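Local atomic coordinates of putative fimbrial associated sortase-like protein (Corynebacterium diphtheriae, PDB entry 5K9A), a protein that probably acts as a class C sortase, a membrane-bound transpeptidase that joins pilin subunits covalently through an acyl-thioester intermediate. Residues S29-A34 and Q66-Q71; L47-N52 and V123-S128; D146-T151 and Y159-I164; T185-T190 and R198-A203. All blocks are in the same frame, centred on the assembly; numbering follows the deposited sequence.

Interaction 1. Residues S29-A34 and Q66-Q71; sequences SVLEAA and QQLNPQ
Val30 of helix 24-41 packs against Leu68 and Pro70, and Ala34, one turn on, against Leu68, in the irregular loop that leads from helix 59-66 to strand 77-83, so the contact ties the helical N-terminal part to the approach of the sortase beta-barrel. The apolar part is divided between the two branches of Val30. Its CG1, turned opposite the backbone N (chi1 169°), lies 4.0 Å from Leu68 CD2, while CG2 reaches Pro70 CB at 3.7 Å, the Val30 and Pro70 side chains crossing at about a right angle. Ala34 CB adds a looser touch to the same Leu68 methyl, CD2, at 4.2 Å.

Polar contact runs through water, with no direct hydrogen bond between the segments. Gln67, bent at chi2 (-69°), folds its amide back toward the helix and offers both ends to separate waters. One water accepts from Gln67 NE2 and donates to Ala33 O. The other has three partners: it accepts from Leu68 N at 2.9 Å and donates both to Val30 O, at 3.0 Å, and to Gln67 OE1, at 2.7 Å.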
loop_
_atom_site.group_PDB
_atom_site.type_symbol
_atom_site.label_atom_id
_atom_site.label_comp_id
_atom_site.label_asym_id
_atom_site.label_seq_id
_atom_site.Cartn_x
_atom_site.Cartn_y
_atom_site.Cartn_z
ATOM N N SER A 29 17.013 -10.660 -5.722
ATOM C CA SER A 29 16.748 -10.885 -7.144
ATOM C C SER A 29 15.947 -9.727 -7.802
ATOM O O SER A 29 16.204 -9.357 -8.975
ATOM C CB SER A 29 16.144 -12.263 -7.387
ATOM O OG SER A 29 14.901 -12.412 -6.681
ATOM N N VAL A 30 15.070 -9.068 -7.053
ATOM C CA VAL A 30 14.382 -7.875 -7.564
ATOM C C VAL A 30 15.433 -6.777 -7.823
ATOM O O VAL A 30 15.414 -6.129 -8.848
ATOM C CB VAL A 30 13.320 -7.385 -6.586
ATOM C CG1 VAL A 30 12.799 -6.018 -6.959
ATOM C CG2 VAL A 30 12.163 -8.377 -6.526
ATOM N N LEU A 31 16.343 -6.563 -6.891
ATOM C CA LEU A 31 17.391 -5.583 -7.072
ATOM C C LEU A 31 18.341 -5.903 -8.229
ATOM O O LEU A 31 18.754 -5.031 -8.984
ATOM C CB LEU A 31 18.222 -5.450 -5.784
ATOM C CG LEU A 31 17.500 -4.694 -4.665
ATOM C CD1 LEU A 31 18.330 -4.697 -3.366
ATOM C CD2 LEU A 31 17.256 -3.252 -5.094
ATOM N N GLU A 32 18.711 -7.176 -8.358
ATOM C CA GLU A 32 19.537 -7.579 -9.465
ATOM C C GLU A 32 18.762 -7.358 -10.761
ATOM O O GLU A 32 19.352 -6.898 -11.759
ATOM C CB GLU A 32 19.957 -9.016 -9.311
ATOM C CG GLU A 32 20.736 -9.549 -10.481
ATOM C CD GLU A 32 21.999 -8.717 -10.893
ATOM O OE1 GLU A 32 22.633 -8.037 -10.057
ATOM O OE2 GLU A 32 22.351 -8.716 -12.090
ATOM N N ALA A 33 17.478 -7.716 -10.824
ATOM C CA ALA A 33 16.731 -7.413 -12.053
ATOM C C ALA A 33 16.671 -5.928 -12.374
ATOM O O ALA A 33 16.725 -5.519 -13.568
ATOM C CB ALA A 33 15.313 -7.944 -12.016
ATOM N N ALA A 34 16.591 -5.101 -11.340
ATOM C CA ALA A 34 16.605 -3.641 -11.568
ATOM C C ALA A 34 17.938 -3.156 -12.131
ATOM O O ALA A 34 17.988 -2.272 -13.031
ATOM C CB ALA A 34 16.259 -2.872 -10.289
ATOM N N GLN A 66 6.749 -3.233 -13.982
ATOM C CA GLN A 66 6.993 -4.477 -13.255
ATOM C C GLN A 66 8.290 -4.476 -12.448
ATOM O O GLN A 66 8.533 -5.385 -11.629
ATOM C CB GLN A 66 7.018 -5.662 -14.226
ATOM C CG GLN A 66 5.694 -5.918 -14.876
ATOM C CD GLN A 66 5.788 -6.975 -15.983
ATOM O OE1 GLN A 66 5.920 -8.142 -15.718
ATOM N NE2 GLN A 66 5.726 -6.548 -17.211
ATOM N N GLN A 67 9.152 -3.503 -12.700
ATOM C CA GLN A 67 10.364 -3.418 -11.941
ATOM C C GLN A 67 10.050 -2.860 -10.584
ATOM O O GLN A 67 9.154 -1.985 -10.464
ATOM C CB GLN A 67 11.347 -2.436 -12.544
ATOM C CG GLN A 67 11.854 -2.818 -13.901
ATOM C CD GLN A 67 12.772 -4.048 -13.907
ATOM O OE1 GLN A 67 13.550 -4.331 -12.953
ATOM N NE2 GLN A 67 12.692 -4.785 -15.004
ATOM N N LEU A 68 10.860 -3.236 -9.612
ATOM C CA LEU A 68 10.673 -2.831 -8.237
ATOM C C LEU A 68 9.219 -3.014 -7.780
ATOM O O LEU A 68 8.652 -2.156 -7.050
ATOM C CB LEU A 68 11.180 -1.397 -7.940
ATOM C CG LEU A 68 12.676 -1.241 -8.171
ATOM C CD1 LEU A 68 13.043 0.222 -8.000
ATOM C CD2 LEU A 68 13.505 -2.101 -7.271
ATOM N N ASN A 69 8.637 -4.165 -8.177
ATOM C CA ASN A 69 7.213 -4.420 -7.916
ATOM C C ASN A 69 6.964 -5.906 -7.901
ATOM O O ASN A 69 6.154 -6.398 -8.675
ATOM C CB ASN A 69 6.394 -3.789 -9.021
ATOM C CG ASN A 69 4.922 -3.776 -8.749
ATOM O OD1 ASN A 69 4.436 -4.075 -7.657
ATOM N ND2 ASN A 69 4.180 -3.464 -9.791
ATOM N N PRO A 70 7.665 -6.608 -7.038
ATOM C CA PRO A 70 7.421 -8.043 -6.968
ATOM C C PRO A 70 6.026 -8.430 -6.438
ATOM O O PRO A 70 5.510 -9.481 -6.842
ATOM C CB PRO A 70 8.482 -8.520 -5.994
ATOM C CG PRO A 70 8.701 -7.361 -5.091
ATOM C CD PRO A 70 8.610 -6.167 -6.001
ATOM N N GLN A 71 5.393 -7.535 -5.690
ATOM C CA GLN A 71 3.989 -7.764 -5.270
ATOM C C GLN A 71 2.988 -7.620 -6.390
ATOM O O GLN A 71 1.816 -7.957 -6.214
ATOM C CB GLN A 71 3.646 -6.876 -4.054
ATOM C CG GLN A 71 3.605 -5.384 -4.333
ATOM C CD GLN A 71 4.959 -4.662 -4.248
ATOM O OE1 GLN A 71 6.009 -5.234 -4.562
ATOM N NE2 GLN A 71 4.929 -3.371 -3.849
HETATM O O HOH W 1 13.169 -4.838 -10.293
HETATM O O HOH W 2 15.186 -6.719 -15.279
#

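Interaction 2. Residues L47-N52 and V123-S128; sequences LDPWLN and VITGHS
The Asp48-Pro49-Trp50 motif of the lid loop lies over the predicted active site, with Pro49 and Trp50 meeting Thr125, Gly126 and His127 at the end of strand 123-125. Trp50 carries most of the contact. Its CG sits beside the backbone N (chi1 -69°), which sends the indole across the gap while the backbones stay well apart. The far corner of the six-membered ring presses obliquely on Thr125, with Trp50 CH2 3.5 Å from Thr125 CG2. Gly126 O comes to the ring edge near its plane, 3.6 Å from CZ2 of Trp50.

Farther round the same edge, NE1 of Trp50 stands 3.3 Å from ND1 of His127, the predicted proton donor/acceptor. The imidazole is neither stacked on the indole nor set edge-to-face against it; its plane lies oblique to that of the five-membered ring of Trp50, at 47°. This placement is that of the lid of class C sortases, in which a DPW-type motif occupies the catalytic cleft; here the indole also touches Cys189, the predicted nucleophile, in one of its two conformers.

Asp48 shapes the turn that presents the tryptophan. OD2 accepts from Trp50 N at 2.8 Å, met from above the carboxylate plane and forming an Asx turn, and from Leu51 N at 3.0 Å through its anti lone pair, while OD1 makes a salt bridge with Arg198. Pro49 CG lies against Thr125 CG2 at 3.9 Å; beside it Thr125 OG1 is buried without a hydrogen-bonding partner in the model.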
loop_
_atom_site.group_PDB
_atom_site.type_symbol
_atom_site.label_atom_id
_atom_site.label_comp_id
_atom_site.label_asym_id
_atom_site.label_seq_id
_atom_site.Cartn_x
_atom_site.Cartn_y
_atom_site.Cartn_z
ATOM N N LEU A 47 12.870 12.818 -21.619
ATOM C CA LEU A 47 12.000 13.951 -21.909
ATOM C C LEU A 47 11.628 14.710 -20.616
ATOM O O LEU A 47 11.544 14.103 -19.529
ATOM C CB LEU A 47 10.708 13.452 -22.566
ATOM C CG LEU A 47 10.893 12.555 -23.804
ATOM C CD1 LEU A 47 9.545 12.002 -24.273
ATOM C CD2 LEU A 47 11.629 13.307 -24.908
ATOM N N ASP A 48 11.335 16.004 -20.742
ATOM C CA ASP A 48 10.896 16.797 -19.596
ATOM C C ASP A 48 9.591 16.264 -19.062
ATOM O O ASP A 48 8.650 16.057 -19.799
ATOM C CB ASP A 48 10.694 18.251 -19.942
ATOM C CG ASP A 48 10.369 19.067 -18.720
ATOM O OD1 ASP A 48 11.339 19.383 -18.011
ATOM O OD2 ASP A 48 9.153 19.283 -18.434
ATOM N N PRO A 49 9.508 16.057 -17.757
ATOM C CA PRO A 49 8.246 15.434 -17.321
ATOM C C PRO A 49 7.020 16.335 -17.209
ATOM O O PRO A 49 5.910 15.801 -17.093
ATOM C CB PRO A 49 8.587 14.889 -15.952
ATOM C CG PRO A 49 9.782 15.634 -15.501
ATOM C CD PRO A 49 10.543 16.064 -16.719
ATOM N N TRP A 50 7.179 17.662 -17.191
ATOM C CA TRP A 50 6.006 18.548 -17.133
ATOM C C TRP A 50 5.525 18.811 -18.555
ATOM O O TRP A 50 4.330 19.016 -18.796
ATOM C CB TRP A 50 6.304 19.877 -16.404
ATOM C CG TRP A 50 6.529 19.619 -14.945
ATOM C CD1 TRP A 50 5.566 19.535 -13.971
ATOM C CD2 TRP A 50 7.760 19.286 -14.317
ATOM N NE1 TRP A 50 6.139 19.242 -12.756
ATOM C CE2 TRP A 50 7.482 19.035 -12.946
ATOM C CE3 TRP A 50 9.066 19.151 -14.769
ATOM C CZ2 TRP A 50 8.469 18.727 -12.033
ATOM C CZ3 TRP A 50 10.065 18.799 -13.852
ATOM C CH2 TRP A 50 9.761 18.624 -12.495
ATOM N N LEU A 51 6.445 18.794 -19.502
ATOM C CA LEU A 51 6.090 19.155 -20.850
ATOM C C LEU A 51 5.713 17.953 -21.689
ATOM O O LEU A 51 5.141 18.121 -22.723
ATOM C CB LEU A 51 7.246 19.867 -21.512
ATOM C CG LEU A 51 7.482 21.249 -20.922
ATOM C CD1 LEU A 51 8.733 21.852 -21.523
ATOM C CD2 LEU A 51 6.267 22.152 -21.128
ATOM N N ASN A 52 6.082 16.747 -21.295
ATOM C CA ASN A 52 5.788 15.561 -22.110
ATOM C C ASN A 52 5.055 14.522 -21.292
ATOM O O ASN A 52 4.968 14.644 -20.103
ATOM C CB ASN A 52 7.074 14.953 -22.621
ATOM C CG ASN A 52 7.917 15.947 -23.328
ATOM O OD1 ASN A 52 7.733 16.169 -24.496
ATOM N ND2 ASN A 52 8.874 16.537 -22.636
ATOM N N VAL A 123 16.702 9.991 -12.147
ATOM C CA VAL A 123 16.174 11.347 -11.979
ATOM C C VAL A 123 14.828 11.277 -11.242
ATOM O O VAL A 123 13.912 10.605 -11.702
ATOM C CB VAL A 123 15.967 11.937 -13.335
ATOM C CG1 VAL A 123 15.428 13.354 -13.183
ATOM C CG2 VAL A 123 17.317 11.960 -14.095
ATOM N N ILE A 124 14.760 11.903 -10.084
ATOM C CA ILE A 124 13.613 11.852 -9.215
ATOM C C ILE A 124 12.961 13.260 -9.283
ATOM O O ILE A 124 13.631 14.303 -9.063
ATOM C CB ILE A 124 14.051 11.594 -7.758
ATOM C CG1 ILE A 124 14.906 10.318 -7.606
ATOM C CG2 ILE A 124 12.859 11.581 -6.844
ATOM C CD1 ILE A 124 14.269 9.153 -8.256
ATOM N N THR A 125 11.696 13.270 -9.612
ATOM C CA THR A 125 10.928 14.455 -9.963
ATOM C C THR A 125 9.939 14.827 -8.902
ATOM O O THR A 125 9.204 13.955 -8.383
ATOM C CB THR A 125 10.114 14.105 -11.192
ATOM O OG1 THR A 125 11.050 13.760 -12.231
ATOM C CG2 THR A 125 9.280 15.237 -11.638
ATOM N N GLY A 126 9.899 16.097 -8.525
ATOM C CA GLY A 126 8.821 16.573 -7.629
ATOM C C GLY A 126 8.350 17.953 -7.993
ATOM O O GLY A 126 9.106 18.779 -8.512
ATOM N N HIS A 127 7.097 18.217 -7.723
ATOM C CA HIS A 127 6.550 19.555 -7.888
ATOM C C HIS A 127 7.101 20.508 -6.845
ATOM O O HIS A 127 7.495 20.151 -5.753
ATOM C CB HIS A 127 5.055 19.568 -7.639
ATOM C CG HIS A 127 4.208 19.119 -8.764
ATOM N ND1 HIS A 127 4.320 19.632 -10.032
ATOM C CD2 HIS A 127 3.139 18.275 -8.788
ATOM C CE1 HIS A 127 3.421 19.074 -10.820
ATOM N NE2 HIS A 127 2.670 18.260 -10.086
ATOM N N SER A 128 7.097 21.742 -7.231
ATOM C CA SER A 128 7.170 22.801 -6.279
ATOM C C SER A 128 5.934 23.654 -6.591
ATOM O O SER A 128 5.441 23.705 -7.720
ATOM C CB SER A 128 8.443 23.596 -6.446
ATOM O OG SER A 128 8.681 23.793 -7.812
#

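Interaction 3. Residues D146-T151 and Y159-I164; sequences DPIYIT and YEVDAI
Ile148 and Tyr159 form a hydrogen-bonded antiparallel pair, linked through Ile148 N to Tyr159 O and Tyr159 N to Ile148 O, both 2.9 Å, while the short strand segments run at 139° to each other. The next bond, from Val161 N to Asp146 O, is also 2.9 Å and fairly straight, with 164° at the hydrogen. Between these bonds Pro147 faces Glu160 as a non-hydrogen-bonded pair, and the CA of Pro147 approaches Tyr159 O at 3.4 Å in a CA-H...O contact.

Ile148 and Tyr159 share one face of the sheet. From there the end of Ile148 reaches obliquely across to Val161, its CD1 3.8 Å from Val161 CG2. That same valine methyl, beside its own backbone N because CG1 takes the position opposite (chi1 173°), also rests 3.4 Å from Asp146 O. The two segments belong to the hairpin of strands 147-152 and 155-167 in the sortase beta-barrel, and Ile148 also packs on Ile81 and Ile184. Farther along, Ile150 CG1 meets Tyr159 CE1 obliquely at 4.3 Å; the phenol hydroxyl is hydrogen-bonded to Asp182. On the face carrying Pro147, Glu160 is extended in the conformer described and its carboxylate bonds to His145. Beyond Val161 a classic beta bulge, in which Asp162 and Ala163 both face Arg202, interrupts the regular pairing with strand 197-206 while the strand itself continues.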
loop_
_atom_site.group_PDB
_atom_site.type_symbol
_atom_site.label_atom_id
_atom_site.label_comp_id
_atom_site.label_asym_id
_atom_site.label_seq_id
_atom_site.Cartn_x
_atom_site.Cartn_y
_atom_site.Cartn_z
ATOM N N ASP A 146 25.188 18.366 1.274
ATOM C CA ASP A 146 24.041 17.772 1.999
ATOM C C ASP A 146 23.822 16.300 1.638
ATOM O O ASP A 146 23.932 15.949 0.477
ATOM C CB ASP A 146 22.764 18.542 1.712
ATOM C CG ASP A 146 22.696 19.932 2.443
ATOM O OD1 ASP A 146 23.629 20.251 3.226
ATOM O OD2 ASP A 146 21.696 20.677 2.246
ATOM N N PRO A 147 23.463 15.449 2.638
ATOM C CA PRO A 147 23.187 14.052 2.330
ATOM C C PRO A 147 21.758 13.783 1.878
ATOM O O PRO A 147 20.793 14.495 2.267
ATOM C CB PRO A 147 23.475 13.349 3.645
ATOM C CG PRO A 147 23.062 14.338 4.686
ATOM C CD PRO A 147 23.426 15.698 4.101
ATOM N N ILE A 148 21.634 12.742 1.065
ATOM C CA ILE A 148 20.369 12.225 0.571
ATOM C C ILE A 148 20.358 10.736 0.793
ATOM O O ILE A 148 21.344 10.052 0.448
ATOM C CB ILE A 148 20.220 12.523 -0.919
ATOM C CG1 ILE A 148 20.147 14.048 -1.172
ATOM C CG2 ILE A 148 19.019 11.810 -1.529
ATOM C CD1 ILE A 148 20.311 14.427 -2.622
ATOM N N TYR A 149 19.297 10.206 1.383
ATOM C CA TYR A 149 19.213 8.785 1.636
ATOM C C TYR A 149 18.077 8.187 0.814
ATOM O O TYR A 149 16.939 8.647 0.899
ATOM C CB TYR A 149 18.988 8.531 3.134
ATOM C CG TYR A 149 20.056 9.121 4.014
ATOM C CD1 TYR A 149 21.151 8.371 4.408
ATOM C CD2 TYR A 149 19.988 10.427 4.430
ATOM C CE1 TYR A 149 22.154 8.923 5.197
ATOM C CE2 TYR A 149 20.952 10.967 5.246
ATOM C CZ TYR A 149 22.059 10.220 5.600
ATOM O OH TYR A 149 23.062 10.793 6.389
ATOM N N ILE A 150 18.367 7.162 0.043
ATOM C CA ILE A 150 17.377 6.427 -0.694
ATOM C C ILE A 150 17.237 5.077 0.005
ATOM O O ILE A 150 18.232 4.371 0.251
ATOM C CB ILE A 150 17.807 6.147 -2.126
ATOM C CG1 ILE A 150 18.072 7.421 -2.948
ATOM C CG2 ILE A 150 16.828 5.235 -2.842
ATOM C CD1 ILE A 150 16.835 8.094 -3.446
ATOM N N THR A 151 16.002 4.627 0.211
ATOM C CA THR A 151 15.757 3.271 0.741
ATOM C C THR A 151 14.980 2.520 -0.320
ATOM O O THR A 151 13.958 3.014 -0.834
ATOM C CB THR A 151 15.002 3.311 2.085
ATOM O OG1 THR A 151 15.808 4.062 3.015
ATOM C CG2 THR A 151 14.751 1.898 2.683
ATOM N N TYR A 159 23.898 9.402 -0.719
ATOM C CA TYR A 159 24.388 10.278 -1.763
ATOM C C TYR A 159 24.694 11.608 -1.137
ATOM O O TYR A 159 24.109 11.966 -0.132
ATOM C CB TYR A 159 23.326 10.458 -2.860
ATOM C CG TYR A 159 23.134 9.217 -3.697
ATOM C CD1 TYR A 159 22.289 8.193 -3.280
ATOM C CD2 TYR A 159 23.815 9.059 -4.878
ATOM C CE1 TYR A 159 22.166 7.027 -4.031
ATOM C CE2 TYR A 159 23.677 7.947 -5.657
ATOM C CZ TYR A 159 22.863 6.898 -5.218
ATOM O OH TYR A 159 22.762 5.757 -5.977
ATOM N N GLU A 160 25.637 12.346 -1.712
ATOM C CA GLU A 160 25.986 13.666 -1.216
ATOM C C GLU A 160 25.871 14.641 -2.369
ATOM O O GLU A 160 26.363 14.373 -3.438
ATOM C CB GLU A 160 27.424 13.613 -0.687
ATOM C CG GLU A 160 27.985 14.942 -0.225
ATOM C CD GLU A 160 29.471 14.867 0.151
ATOM O OE1 GLU A 160 29.867 13.934 0.886
ATOM O OE2 GLU A 160 30.237 15.744 -0.274
ATOM N N VAL A 161 25.261 15.775 -2.138
ATOM C CA VAL A 161 25.051 16.757 -3.199
ATOM C C VAL A 161 26.353 17.343 -3.712
ATOM O O VAL A 161 27.160 17.754 -2.893
ATOM C CB VAL A 161 24.150 17.891 -2.690
ATOM C CG1 VAL A 161 24.020 19.034 -3.695
ATOM C CG2 VAL A 161 22.771 17.309 -2.443
ATOM N N ASP A 162 26.518 17.432 -5.035
ATOM C CA ASP A 162 27.707 18.032 -5.618
ATOM C C ASP A 162 27.451 19.085 -6.656
ATOM O O ASP A 162 28.392 19.689 -7.092
ATOM C CB ASP A 162 28.648 17.004 -6.251
ATOM C CG ASP A 162 27.979 16.179 -7.353
ATOM O OD1 ASP A 162 27.397 16.736 -8.292
ATOM O OD2 ASP A 162 28.012 14.945 -7.292
ATOM N N ALA A 163 26.244 19.290 -7.136
ATOM C CA ALA A 163 26.039 20.361 -8.112
ATOM C C ALA A 163 24.599 20.811 -8.033
ATOM O O ALA A 163 23.695 20.020 -7.709
ATOM C CB ALA A 163 26.384 19.896 -9.516
ATOM N N ILE A 164 24.393 22.095 -8.277
ATOM C CA ILE A 164 23.077 22.668 -8.291
ATOM C C ILE A 164 22.982 23.556 -9.500
ATOM O O ILE A 164 23.801 24.454 -9.645
ATOM C CB ILE A 164 22.862 23.465 -7.035
ATOM C CG1 ILE A 164 22.921 22.533 -5.843
ATOM C CG2 ILE A 164 21.529 24.208 -7.113
ATOM C CD1 ILE A 164 23.015 23.237 -4.513
#

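Interaction 4. Residues T185-T190 and R198-A203; sequences TLITCT and RLLVRA
Leu186 pairs with Val201, and Thr188 with Leu199, through two backbone hydrogen bonds each. The Leu186 N to Val201 O bond measures 2.8 Å. That from Thr188 N to Leu199 O is longer, at 3.1 Å. Thr185, Ile187 and Cys189 face Arg202, Leu200 and Arg198 as non-hydrogen-bonded pairs. CA-H...O contacts accompany these pairs, among them Thr185 CA to Val201 O at 3.2 Å.

Apolar contacts line both faces. Beside Leu200, Ile187 points the same way, its CG1 4.0 Å from Leu200 CD1, and its side chain also touches Val123 and Thr125 of the adjoining strand. On the reverse face Thr188 CG2 meets Leu199 CD2 at 4.1 Å. Thr188 OG1, opposite its backbone N (chi1 -167°), instead bonds to Gly126 O.

The polar contacts centre on Arg198. A bend at chi2 (-65°) carries its guanidinium over Cys189, whose SG, in the conformer described of the two deposited, sits 3.2 Å above the guanidinium plane, displaced toward the rim and 3.3 Å from Arg198 NH1. Asp48 at NE and Asn195 O at NH1 fix the rotation of the group. At the other end Thr185 OG1 lies 3.5 Å from Arg202 CG, while the hydroxyl bonds to His121 and Arg202 to Asp162. A cysteine and an arginine paired on adjacent antiparallel strands, with a histidine close by, are consistent with the Cys-His-Arg catalytic site of the sortase beta-barrel.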
loop_
_atom_site.group_PDB
_atom_site.type_symbol
_atom_site.label_atom_id
_atom_site.label_comp_id
_atom_site.label_asym_id
_atom_site.label_seq_id
_atom_site.Cartn_x
_atom_site.Cartn_y
_atom_site.Cartn_z
ATOM N N THR A 185 19.913 12.691 -9.663
ATOM C CA THR A 185 19.500 14.091 -9.718
ATOM C C THR A 185 18.066 14.219 -9.253
ATOM O O THR A 185 17.204 13.414 -9.631
ATOM C CB THR A 185 19.702 14.711 -11.150
ATOM O OG1 THR A 185 21.099 14.995 -11.421
ATOM C CG2 THR A 185 18.993 16.030 -11.287
ATOM N N LEU A 186 17.840 15.220 -8.413
ATOM C CA LEU A 186 16.517 15.687 -8.044
ATOM C C LEU A 186 16.134 16.891 -8.865
ATOM O O LEU A 186 16.847 17.885 -8.873
ATOM C CB LEU A 186 16.462 16.043 -6.572
ATOM C CG LEU A 186 17.158 15.025 -5.623
ATOM C CD1 LEU A 186 16.976 15.481 -4.178
ATOM C CD2 LEU A 186 16.631 13.638 -5.797
ATOM N N ILE A 187 14.961 16.846 -9.487
ATOM C CA ILE A 187 14.506 17.901 -10.365
ATOM C C ILE A 187 13.148 18.476 -9.938
ATOM O O ILE A 187 12.203 17.742 -9.549
ATOM C CB ILE A 187 14.527 17.414 -11.824
ATOM C CG1 ILE A 187 14.143 18.516 -12.776
ATOM C CG2 ILE A 187 13.551 16.286 -12.082
ATOM C CD1 ILE A 187 14.260 18.110 -14.242
ATOM N N THR A 188 13.043 19.803 -9.951
ATOM C CA THR A 188 11.770 20.452 -9.780
ATOM C C THR A 188 11.712 21.664 -10.707
ATOM O O THR A 188 12.682 21.977 -11.389
ATOM C CB THR A 188 11.544 20.862 -8.314
ATOM O OG1 THR A 188 10.154 21.231 -8.140
ATOM C CG2 THR A 188 12.422 22.024 -7.895
ATOM N N CYS A 189 10.569 22.332 -10.777
ATOM C CA CYS A 189 10.447 23.502 -11.634
ATOM C C CYS A 189 10.654 24.790 -10.866
ATOM O O CYS A 189 10.452 24.854 -9.645
ATOM C CB CYS A 189 9.115 23.600 -12.335
ATOM S SG CYS A 189 8.746 22.196 -13.366
ATOM N N THR A 190 11.066 25.806 -11.614
ATOM C CA THR A 190 11.365 27.090 -11.028
ATOM C C THR A 190 11.223 28.179 -12.090
ATOM O O THR A 190 11.284 27.903 -13.280
ATOM C CB THR A 190 12.818 27.000 -10.432
ATOM O OG1 THR A 190 13.063 28.100 -9.611
ATOM C CG2 THR A 190 13.906 27.017 -11.516
ATOM N N ARG A 198 14.113 24.559 -14.755
ATOM C CA ARG A 198 14.253 23.351 -13.949
ATOM C C ARG A 198 15.418 23.524 -13.055
ATOM O O ARG A 198 16.491 23.979 -13.510
ATOM C CB ARG A 198 14.444 22.157 -14.855
ATOM C CG ARG A 198 13.359 22.006 -15.894
ATOM C CD ARG A 198 12.012 21.709 -15.264
ATOM N NE ARG A 198 10.954 21.528 -16.257
ATOM C CZ ARG A 198 10.020 22.425 -16.601
ATOM N NH1 ARG A 198 9.976 23.641 -16.084
ATOM N NH2 ARG A 198 9.104 22.118 -17.488
ATOM N N LEU A 199 15.226 23.256 -11.765
ATOM C CA LEU A 199 16.314 23.185 -10.789
ATOM C C LEU A 199 16.762 21.700 -10.692
ATOM O O LEU A 199 15.943 20.824 -10.446
ATOM C CB LEU A 199 15.837 23.716 -9.456
ATOM C CG LEU A 199 16.666 23.393 -8.235
ATOM C CD1 LEU A 199 18.021 24.080 -8.322
ATOM C CD2 LEU A 199 15.962 23.780 -6.952
ATOM N N LEU A 200 18.039 21.444 -10.912
ATOM C CA LEU A 200 18.645 20.104 -10.920
ATOM C C LEU A 200 19.659 20.050 -9.808
ATOM O O LEU A 200 20.622 20.807 -9.865
ATOM C CB LEU A 200 19.393 19.876 -12.234
ATOM C CG LEU A 200 18.557 19.480 -13.457
ATOM C CD1 LEU A 200 17.455 20.444 -13.806
ATOM C CD2 LEU A 200 19.449 19.371 -14.687
ATOM N N VAL A 201 19.395 19.241 -8.782
ATOM C CA VAL A 201 20.290 19.017 -7.673
ATOM C C VAL A 201 20.922 17.643 -7.905
ATOM O O VAL A 201 20.212 16.634 -7.829
ATOM C CB VAL A 201 19.555 19.079 -6.352
ATOM C CG1 VAL A 201 20.483 18.726 -5.202
ATOM C CG2 VAL A 201 18.971 20.483 -6.141
ATOM N N ARG A 202 22.214 17.612 -8.233
ATOM C CA ARG A 202 22.933 16.379 -8.481
ATOM C C ARG A 202 23.718 15.909 -7.276
ATOM O O ARG A 202 24.325 16.719 -6.585
ATOM C CB ARG A 202 23.908 16.560 -9.628
ATOM C CG ARG A 202 24.411 15.215 -10.191
ATOM C CD ARG A 202 25.378 15.465 -11.355
ATOM N NE ARG A 202 26.596 16.083 -10.834
ATOM C CZ ARG A 202 27.488 16.768 -11.543
ATOM N NH1 ARG A 202 27.337 16.951 -12.835
ATOM N NH2 ARG A 202 28.520 17.310 -10.938
ATOM N N ALA A 203 23.765 14.599 -7.071
ATOM C CA ALA A 203 24.496 14.042 -5.946
ATOM C C ALA A 203 25.180 12.758 -6.379
ATOM O O ALA A 203 24.777 12.111 -7.377
ATOM C CB ALA A 203 23.562 13.771 -4.770
#

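Interactions 2 and 4 form the active-site side of the domain, their centres about 9 Å apart. The lid bridges them directly: Asp48 OD1 lies 2.8 Å from Arg198 NE, and Trp50 CD2 3.2 Å from Cys189 SG in the conformer described, so the lid meets residues on both strands of the 185-190/198-203 hairpin. Interaction 3 continues the same sheet through strand 155-167, joined to interaction 4 by Asp162 OD1 and Arg202 NE, 2.7 Å apart. Interaction 1 stands apart, about 23 Å between centres from interaction 2, on the opposite side of the chain's centre. Helix 24-41 nevertheless leads on into the lid loop, linking both in sequence.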